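Local structure of uncharacterized protein (Nitrosospira multiformis, 3LMF) at residues 26-29 and 30-34; 60-64 and 65-69; 75-78 and 79-83; 84-87 and 88-91. The protein is of unknown function but probably binds copper(I) ions on cysteines inside a four-helix bundle, as the Csp copper-storage proteins do. All blocks are in the same frame, centred on the assembly; numbering follows the deposited sequence.

Interaction 1: residues 26-29 and 30-34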
# COMPACT_ATOMS: atom_id res chain seq x y z
N LEU A 26 -4.84 12.07 -0.75
CA LEU A 26 -3.38 12.00 -0.86
C LEU A 26 -2.83 13.25 -1.56
O LEU A 26 -1.88 13.87 -1.08
CB LEU A 26 -2.96 10.76 -1.67
CG LEU A 26 -1.70 10.00 -1.23
CD1 LEU A 26 -1.16 9.20 -2.43
CD2 LEU A 26 -0.63 10.95 -0.71
N ARG A 27 -3.43 13.60 -2.69
CA ARG A 27 -2.99 14.75 -3.46
C ARG A 27 -3.02 16.06 -2.68
O ARG A 27 -2.03 16.78 -2.60
CB ARG A 27 -3.83 14.89 -4.73
CG ARG A 27 -3.53 16.15 -5.55
CD ARG A 27 -4.24 16.12 -6.90
NE ARG A 27 -5.70 16.05 -6.79
CZ ARG A 27 -6.47 17.07 -6.42
NH1 ARG A 27 -5.92 18.25 -6.12
NH2 ARG A 27 -7.78 16.92 -6.35
N MSE A 28 -4.17 16.36 -2.10
CA MSE A 28 -4.32 17.60 -1.35
C MSE A 28 -3.43 17.68 -0.12
O MSE A 28 -2.87 18.74 0.17
CB MSE A 28 -5.79 17.80 -0.99
CG MSE A 28 -6.66 17.72 -2.22
SE MSE A 28 -8.16 18.89 -2.14
CE MSE A 28 -7.29 20.49 -2.79
N ALA A 29 -3.30 16.57 0.60
CA ALA A 29 -2.47 16.55 1.79
C ALA A 29 -1.00 16.79 1.44
O ALA A 29 -0.33 17.61 2.06
CB ALA A 29 -2.62 15.22 2.49
N MSE A 30 -0.51 16.07 0.43
CA MSE A 30 0.89 16.17 0.01
C MSE A 30 1.21 17.40 -0.84
O MSE A 30 2.38 17.69 -1.11
CB MSE A 30 1.28 14.89 -0.74
CG MSE A 30 1.28 13.64 0.13
SE MSE A 30 2.60 13.68 1.56
CE MSE A 30 1.49 14.34 3.00
N ASN A 31 0.18 18.12 -1.27
CA ASN A 31 0.40 19.32 -2.07
C ASN A 31 -0.20 20.55 -1.41
O ASN A 31 0.49 21.25 -0.67
CB ASN A 31 -0.19 19.11 -3.47
CG ASN A 31 0.58 18.07 -4.27
OD1 ASN A 31 1.70 18.31 -4.70
ND2 ASN A 31 -0.02 16.90 -4.44
N HIS A 32 -1.48 20.81 -1.66
CA HIS A 32 -2.17 21.98 -1.09
C HIS A 32 -1.86 22.23 0.39
O HIS A 32 -1.32 23.28 0.75
CB HIS A 32 -3.68 21.83 -1.28
CG HIS A 32 -4.46 23.04 -0.86
ND1 HIS A 32 -5.81 22.99 -0.57
CD2 HIS A 32 -4.09 24.33 -0.70
CE1 HIS A 32 -6.23 24.20 -0.24
NE2 HIS A 32 -5.21 25.03 -0.32
N CYS A 33 -2.19 21.27 1.24
CA CYS A 33 -1.97 21.42 2.67
C CYS A 33 -0.52 21.65 3.08
O CYS A 33 -0.24 22.50 3.91
CB CYS A 33 -2.55 20.22 3.43
SG CYS A 33 -4.36 20.12 3.34
N LEU A 34 0.41 20.89 2.51
CA LEU A 34 1.82 21.07 2.85
C LEU A 34 2.35 22.43 2.41
O LEU A 34 3.20 23.02 3.08
CB LEU A 34 2.68 19.95 2.25
CG LEU A 34 2.61 18.60 2.95
CD1 LEU A 34 3.54 17.60 2.27
CD2 LEU A 34 2.99 18.77 4.41

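Interaction 2: residues 60-64 and 65-69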
# COMPACT_ATOMS: atom_id res chain seq x y z
N LEU A 60 -10.77 0.02 -1.57
CA LEU A 60 -10.70 -0.14 -3.01
C LEU A 60 -10.08 -1.49 -3.36
O LEU A 60 -10.61 -2.22 -4.18
CB LEU A 60 -9.86 0.99 -3.62
CG LEU A 60 -9.56 0.88 -5.12
CD1 LEU A 60 -10.86 0.85 -5.92
CD2 LEU A 60 -8.70 2.06 -5.56
N ASN A 61 -8.96 -1.81 -2.72
CA ASN A 61 -8.30 -3.07 -3.00
C ASN A 61 -9.14 -4.28 -2.61
O ASN A 61 -9.17 -5.27 -3.34
CB ASN A 61 -6.93 -3.12 -2.31
CG ASN A 61 -5.91 -2.18 -2.97
OD1 ASN A 61 -6.19 -1.59 -4.01
ND2 ASN A 61 -4.74 -2.06 -2.36
N PHE A 62 -9.82 -4.21 -1.47
CA PHE A 62 -10.65 -5.33 -1.05
C PHE A 62 -11.77 -5.61 -2.05
O PHE A 62 -12.04 -6.76 -2.38
CB PHE A 62 -11.24 -5.07 0.35
CG PHE A 62 -10.42 -5.67 1.45
CD1 PHE A 62 -9.08 -5.30 1.62
CD2 PHE A 62 -10.96 -6.62 2.30
CE1 PHE A 62 -8.30 -5.88 2.63
CE2 PHE A 62 -10.19 -7.20 3.31
CZ PHE A 62 -8.86 -6.83 3.47
N MSE A 63 -12.42 -4.55 -2.53
CA MSE A 63 -13.50 -4.71 -3.48
C MSE A 63 -12.97 -5.13 -4.85
O MSE A 63 -13.62 -5.89 -5.56
CB MSE A 63 -14.31 -3.42 -3.60
CG MSE A 63 -15.19 -3.14 -2.39
SE MSE A 63 -16.04 -1.40 -2.44
CE MSE A 63 -17.56 -1.80 -3.55
N LEU A 64 -11.80 -4.63 -5.23
CA LEU A 64 -11.25 -5.01 -6.52
C LEU A 64 -10.90 -6.50 -6.50
O LEU A 64 -11.11 -7.19 -7.50
CB LEU A 64 -9.99 -4.21 -6.82
CG LEU A 64 -10.24 -2.77 -7.26
CD1 LEU A 64 -8.94 -2.02 -7.28
CD2 LEU A 64 -10.90 -2.76 -8.64
N SER A 65 -10.41 -6.98 -5.36
CA SER A 65 -10.02 -8.37 -5.23
C SER A 65 -11.18 -9.33 -4.98
O SER A 65 -10.98 -10.54 -4.89
CB SER A 65 -9.00 -8.52 -4.10
OG SER A 65 -9.65 -8.49 -2.84
N GLY A 66 -12.39 -8.79 -4.87
CA GLY A 66 -13.56 -9.61 -4.63
C GLY A 66 -13.61 -10.21 -3.24
O GLY A 66 -14.08 -11.33 -3.05
N SER A 67 -13.10 -9.47 -2.25
CA SER A 67 -13.08 -9.96 -0.87
C SER A 67 -14.48 -10.06 -0.29
O SER A 67 -15.36 -9.26 -0.62
CB SER A 67 -12.25 -9.03 0.01
OG SER A 67 -12.34 -9.42 1.38
N ARG A 68 -14.69 -11.03 0.58
CA ARG A 68 -16.01 -11.14 1.19
C ARG A 68 -16.02 -10.27 2.44
O ARG A 68 -17.04 -10.15 3.11
CB ARG A 68 -16.33 -12.60 1.51
CG ARG A 68 -15.34 -13.29 2.41
CD ARG A 68 -15.45 -14.78 2.24
NE ARG A 68 -14.77 -15.50 3.31
CZ ARG A 68 -15.18 -15.52 4.57
NH1 ARG A 68 -16.28 -14.85 4.92
NH2 ARG A 68 -14.50 -16.19 5.49
N PHE A 69 -14.88 -9.64 2.74
CA PHE A 69 -14.79 -8.78 3.91
C PHE A 69 -14.91 -7.28 3.57
O PHE A 69 -14.74 -6.44 4.44
CB PHE A 69 -13.49 -9.04 4.68
CG PHE A 69 -13.46 -10.37 5.38
CD1 PHE A 69 -12.88 -11.48 4.78
CD2 PHE A 69 -14.06 -10.52 6.63
CE1 PHE A 69 -12.90 -12.73 5.42
CE2 PHE A 69 -14.08 -11.76 7.28
CZ PHE A 69 -13.50 -12.87 6.67

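Interaction 3: residues 75-78 and 79-83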
# COMPACT_ATOMS: atom_id res chain seq x y z
N GLY A 75 -17.20 -0.23 6.25
CA GLY A 75 -17.83 0.38 7.40
C GLY A 75 -16.84 1.26 8.16
O GLY A 75 -17.18 2.34 8.63
N VAL A 76 -15.61 0.77 8.27
CA VAL A 76 -14.57 1.51 8.96
C VAL A 76 -14.15 2.70 8.09
O VAL A 76 -13.91 3.80 8.60
CB VAL A 76 -13.36 0.62 9.23
CG1 VAL A 76 -12.20 1.44 9.77
CG2 VAL A 76 -13.75 -0.47 10.23
N CYS A 77 -14.09 2.47 6.79
CA CYS A 77 -13.72 3.53 5.86
C CYS A 77 -14.71 4.69 5.92
O CYS A 77 -14.30 5.85 5.88
CB CYS A 77 -13.63 2.97 4.44
SG CYS A 77 -12.96 4.12 3.20
N ALA A 78 -16.00 4.39 6.03
CA ALA A 78 -17.01 5.45 6.10
C ALA A 78 -16.81 6.33 7.32
O ALA A 78 -16.94 7.56 7.26
CB ALA A 78 -18.41 4.85 6.13
N GLU A 79 -16.47 5.71 8.45
CA GLU A 79 -16.26 6.43 9.69
C GLU A 79 -15.08 7.41 9.56
O GLU A 79 -15.19 8.57 9.96
CB GLU A 79 -16.00 5.44 10.82
CG GLU A 79 -16.23 5.99 12.20
CD GLU A 79 -16.17 4.91 13.26
OE1 GLU A 79 -16.87 3.89 13.11
OE2 GLU A 79 -15.41 5.08 14.25
N ILE A 80 -13.98 6.95 8.98
CA ILE A 80 -12.80 7.78 8.80
C ILE A 80 -13.04 8.90 7.79
O ILE A 80 -12.55 10.01 7.96
CB ILE A 80 -11.59 6.92 8.36
CG1 ILE A 80 -11.27 5.91 9.46
CG2 ILE A 80 -10.38 7.79 8.06
CD1 ILE A 80 -10.30 4.82 9.05
N CYS A 81 -13.81 8.60 6.74
CA CYS A 81 -14.12 9.60 5.73
C CYS A 81 -14.95 10.74 6.34
O CYS A 81 -14.70 11.91 6.04
CB CYS A 81 -14.89 8.97 4.56
SG CYS A 81 -13.88 7.93 3.44
N ASP A 82 -15.94 10.40 7.17
CA ASP A 82 -16.77 11.42 7.81
C ASP A 82 -15.92 12.32 8.69
O ASP A 82 -16.11 13.54 8.71
CB ASP A 82 -17.87 10.79 8.69
CG ASP A 82 -19.07 10.32 7.89
OD1 ASP A 82 -19.56 11.08 7.01
OD2 ASP A 82 -19.55 9.20 8.15
N ALA A 83 -15.01 11.73 9.44
CA ALA A 83 -14.15 12.53 10.30
C ALA A 83 -13.24 13.42 9.46
O ALA A 83 -13.06 14.59 9.77
CB ALA A 83 -13.33 11.62 11.23

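Interaction 4: residues 84-87 and 88-91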
# COMPACT_ATOMS: atom_id res chain seq x y z
N CYS A 84 -12.69 12.88 8.37
CA CYS A 84 -11.81 13.68 7.52
C CYS A 84 -12.57 14.84 6.88
O CYS A 84 -12.04 15.94 6.75
CB CYS A 84 -11.16 12.81 6.44
SG CYS A 84 -9.95 13.68 5.39
N ALA A 85 -13.82 14.60 6.50
CA ALA A 85 -14.64 15.64 5.88
C ALA A 85 -14.86 16.80 6.85
O ALA A 85 -14.83 17.96 6.45
CB ALA A 85 -15.99 15.07 5.45
N LYS A 86 -15.08 16.48 8.12
CA LYS A 86 -15.31 17.51 9.12
C LYS A 86 -14.03 18.29 9.38
O LYS A 86 -14.07 19.51 9.61
CB LYS A 86 -15.84 16.89 10.41
CG LYS A 86 -17.24 16.32 10.25
CD LYS A 86 -17.78 15.76 11.56
CE LYS A 86 -19.16 15.14 11.38
NZ LYS A 86 -19.66 14.52 12.64
N SER A 87 -12.90 17.60 9.34
CA SER A 87 -11.61 18.25 9.56
C SER A 87 -11.35 19.24 8.43
O SER A 87 -10.86 20.35 8.68
CB SER A 87 -10.50 17.20 9.61
OG SER A 87 -9.25 17.80 9.90
N CYS A 88 -11.68 18.86 7.20
CA CYS A 88 -11.47 19.74 6.06
C CYS A 88 -12.42 20.93 6.01
O CYS A 88 -12.14 21.93 5.33
CB CYS A 88 -11.56 18.95 4.75
SG CYS A 88 -10.19 17.81 4.44
N GLU A 89 -13.55 20.84 6.71
CA GLU A 89 -14.52 21.93 6.73
C GLU A 89 -13.90 23.19 7.35
O GLU A 89 -14.28 24.31 7.01
CB GLU A 89 -15.77 21.54 7.53
CG GLU A 89 -16.64 20.48 6.87
CD GLU A 89 -17.84 20.08 7.71
OE1 GLU A 89 -18.63 19.23 7.25
OE2 GLU A 89 -18.00 20.60 8.83
N GLN A 90 -12.95 22.98 8.25
CA GLN A 90 -12.26 24.07 8.94
C GLN A 90 -11.35 24.89 8.02
O GLN A 90 -11.26 26.11 8.15
CB GLN A 90 -11.40 23.50 10.08
CG GLN A 90 -11.74 24.03 11.47
CD GLN A 90 -12.87 23.26 12.13
OE1 GLN A 90 -12.70 22.04 12.36
NE2 GLN A 90 -13.92 23.87 12.43
N LEU A 91 -10.67 24.22 7.08
CA LEU A 91 -9.75 24.90 6.17
C LEU A 91 -10.36 25.37 4.86
O LEU A 91 -11.44 24.92 4.47
CB LEU A 91 -8.56 23.99 5.85
CG LEU A 91 -7.80 23.38 7.02
CD1 LEU A 91 -7.62 24.41 8.12
CD2 LEU A 91 -8.55 22.17 7.55

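Interaction 1: residues 26-29 and 30-34
Asn-31 folds its side chain back onto Arg-27, one turn earlier on helix 8-36. Asn-31 CB lies 3.1 Å from Arg-27 O. CG is anti to its own carbonyl carbon (chi1 -68°), which keeps the amide beside the backbone N and close to that same oxygen. At the tip, ND2 of Asn-31 donates to Arg-27 O over 2.7 Å, from a position tilted out of the carbonyl plane. ND2 also rests against Arg-27 CG, and it bonds Leu-64 O of the second subunit. With an alanine here, that Leu-64 oxygen would probably be left without this donor, and a tie between subunits would be lost. The helix widens at this point into a pi-type turn at 30-33. There Cys-33 N reaches back five residues to Met-28 O, 2.8 Å away, and a weak bond joins Leu-34 N to Ala-29 O. On another side of the helix, Leu-26 CD2 presses on CG of selenomethionine Met-30 at 3.4 Å, tighter than usual for two carbons. Met-28, also a selenomethionine, runs alongside His-32 and points the same way. Met-28 CE comes 3.7 Å from His-32 ND1, a buried nitrogen with no polar partner in the model.

Interaction 2: residues 60-64 and 65-69
A Schellman motif ends helix 43-64 and joins Phe-62 and Met-63 to residues 65-67. Gly-66 takes the positive phi of 71°, which favours glycine. Its N makes a weak bond to Met-63 O, while Ser-67 N bonds Phe-62 O at 2.9 Å. Phe-62 O also accepts from Ser-65 OG, 3.0 Å away and above the carbonyl plane. Ser-65 OG stands between its own backbone N and carbonyl carbon (chi1 78°), which brings it to that oxygen. Two donors thus grip one carbonyl at the helix end. The CD2-CE2 side of the Phe-62 ring meets the loop. Phe-62 CD2 lies 3.3 Å from Ser-67 OG, and Phe-69 CB meets the ring edge at Phe-62 CE2, 4.0 Å away. Ser-67 OG accepts from Phe-69 N at 2.9 Å, an ST turn that leads to Phe-69 at the N-cap of the next helix. The same hydroxyl bonds Asn-51 OD1 of the fourth subunit. With an alanine in place of Phe-62, Ser-67 and Phe-69 CB would probably lose the ring they rest on. The turn links helix 43-64 to helix 70-90, where Phe-62 packs on Ser-70 and Val-73, and Met-63 on Cys-74. Met-63 also packs on Leu-11 and Cys-14 of helix 8-36, and Leu-60 on Ile-15.

Interaction 3: residues 75-78 and 79-83
Cys-77 and Cys-81 have different first torsions, and the difference turns their sulfurs toward each other. In Cys-77, SG is anti to the backbone N (chi1 -172°) and leans along the helix toward Cys-81. In Cys-81, SG is anti to the carbonyl carbon (chi1 -74°) and leans back. The two SG atoms of Cys-77 and Cys-81 stand 3.9 Å apart, too far for a disulfide. Cys-81 SG also lies 3.2 Å from Cys-77 O. In the backbone, Cys-81 N bonds Cys-77 O at 2.9 Å. On another face, Val-76 and Ile-80 lie side by side and point the same way. Val-76 CG1 meets Ile-80 CD1 at 3.9 Å. This pair faces the fourth subunit, where Val-76 packs on its own counterpart and Ile-80 on Phe-62 of that subunit. Glu-79 forms a salt bridge with Lys-72 of the fourth subunit, and Asp-82 one with Arg-109 of its own chain. Both cysteines touch Cys-56 of helix 43-64, and Cys-81 also touches Cys-104 of helix 95-112. Their sulfurs are close but not bonded to each other, which is consistent with thiols or thiolates able to share a soft ion such as copper(I), as in relatives of the Csp family.

Interaction 4: residues 84-87 and 88-91
Cys-88 and Cys-84 stand one turn apart on the same face of helix 70-90. Cys-88 N bonds Cys-84 O at 3.0 Å. Cys-84 SG and Cys-88 SG are 4.2 Å apart, so no disulfide joins them. Cys-84 sends its sulfur anti to the backbone N (chi1 -176°), whereas Cys-88 keeps SG beside its own N (chi1 -71°), and this brings both sulfurs over the same turn. Ser-87 serves the fraying end of the helix through its carbonyl. Ser-87 O takes a weak bond from Gln-90 N at 3.4 Å, and Leu-91 CD2 folds in to 3.2 Å from the same oxygen. The Ser-87 hydroxyl instead hydrogen-bonds His-45 ND1. Glu-89 lies extended beyond CG along the preceding turn. Glu-89 CG touches Ala-85 O at 3.1 Å, and Glu-89 N splits between Ala-85 O and Lys-86 O in two weak bonds. Its carboxylate goes on to a salt bridge with Arg-102. No other chain of the assembly reaches here. Cys-88 packs inward on Cys-97, and Cys-84 on Cys-52 and Cys-101. Two cysteines separated by three residues on a bundle helix form a CXXXC motif, the kind of pair that lines the copper-holding core of Csp proteins.

All four contacts are local, each within a helix or at its end. Interactions 3 and 4 adjoin on helix 70-90, their centres 13 Å apart, and both turn cysteine pairs into the bundle. Interaction 3 is buried and also faces the fourth subunit. Interaction 4 is only partly buried, ends in weak helical bonds and touches no other chain. Interactions 1 and 2 lie on opposite sides of the chain's centre, about 27 Å apart between centres. Both are buried and touch the second subunit; interaction 1 also meets the third, and interaction 2 the fourth. Both combine polar bonds with apolar contacts, round a pi-type turn in one and a Schellman motif and ST turn in the other.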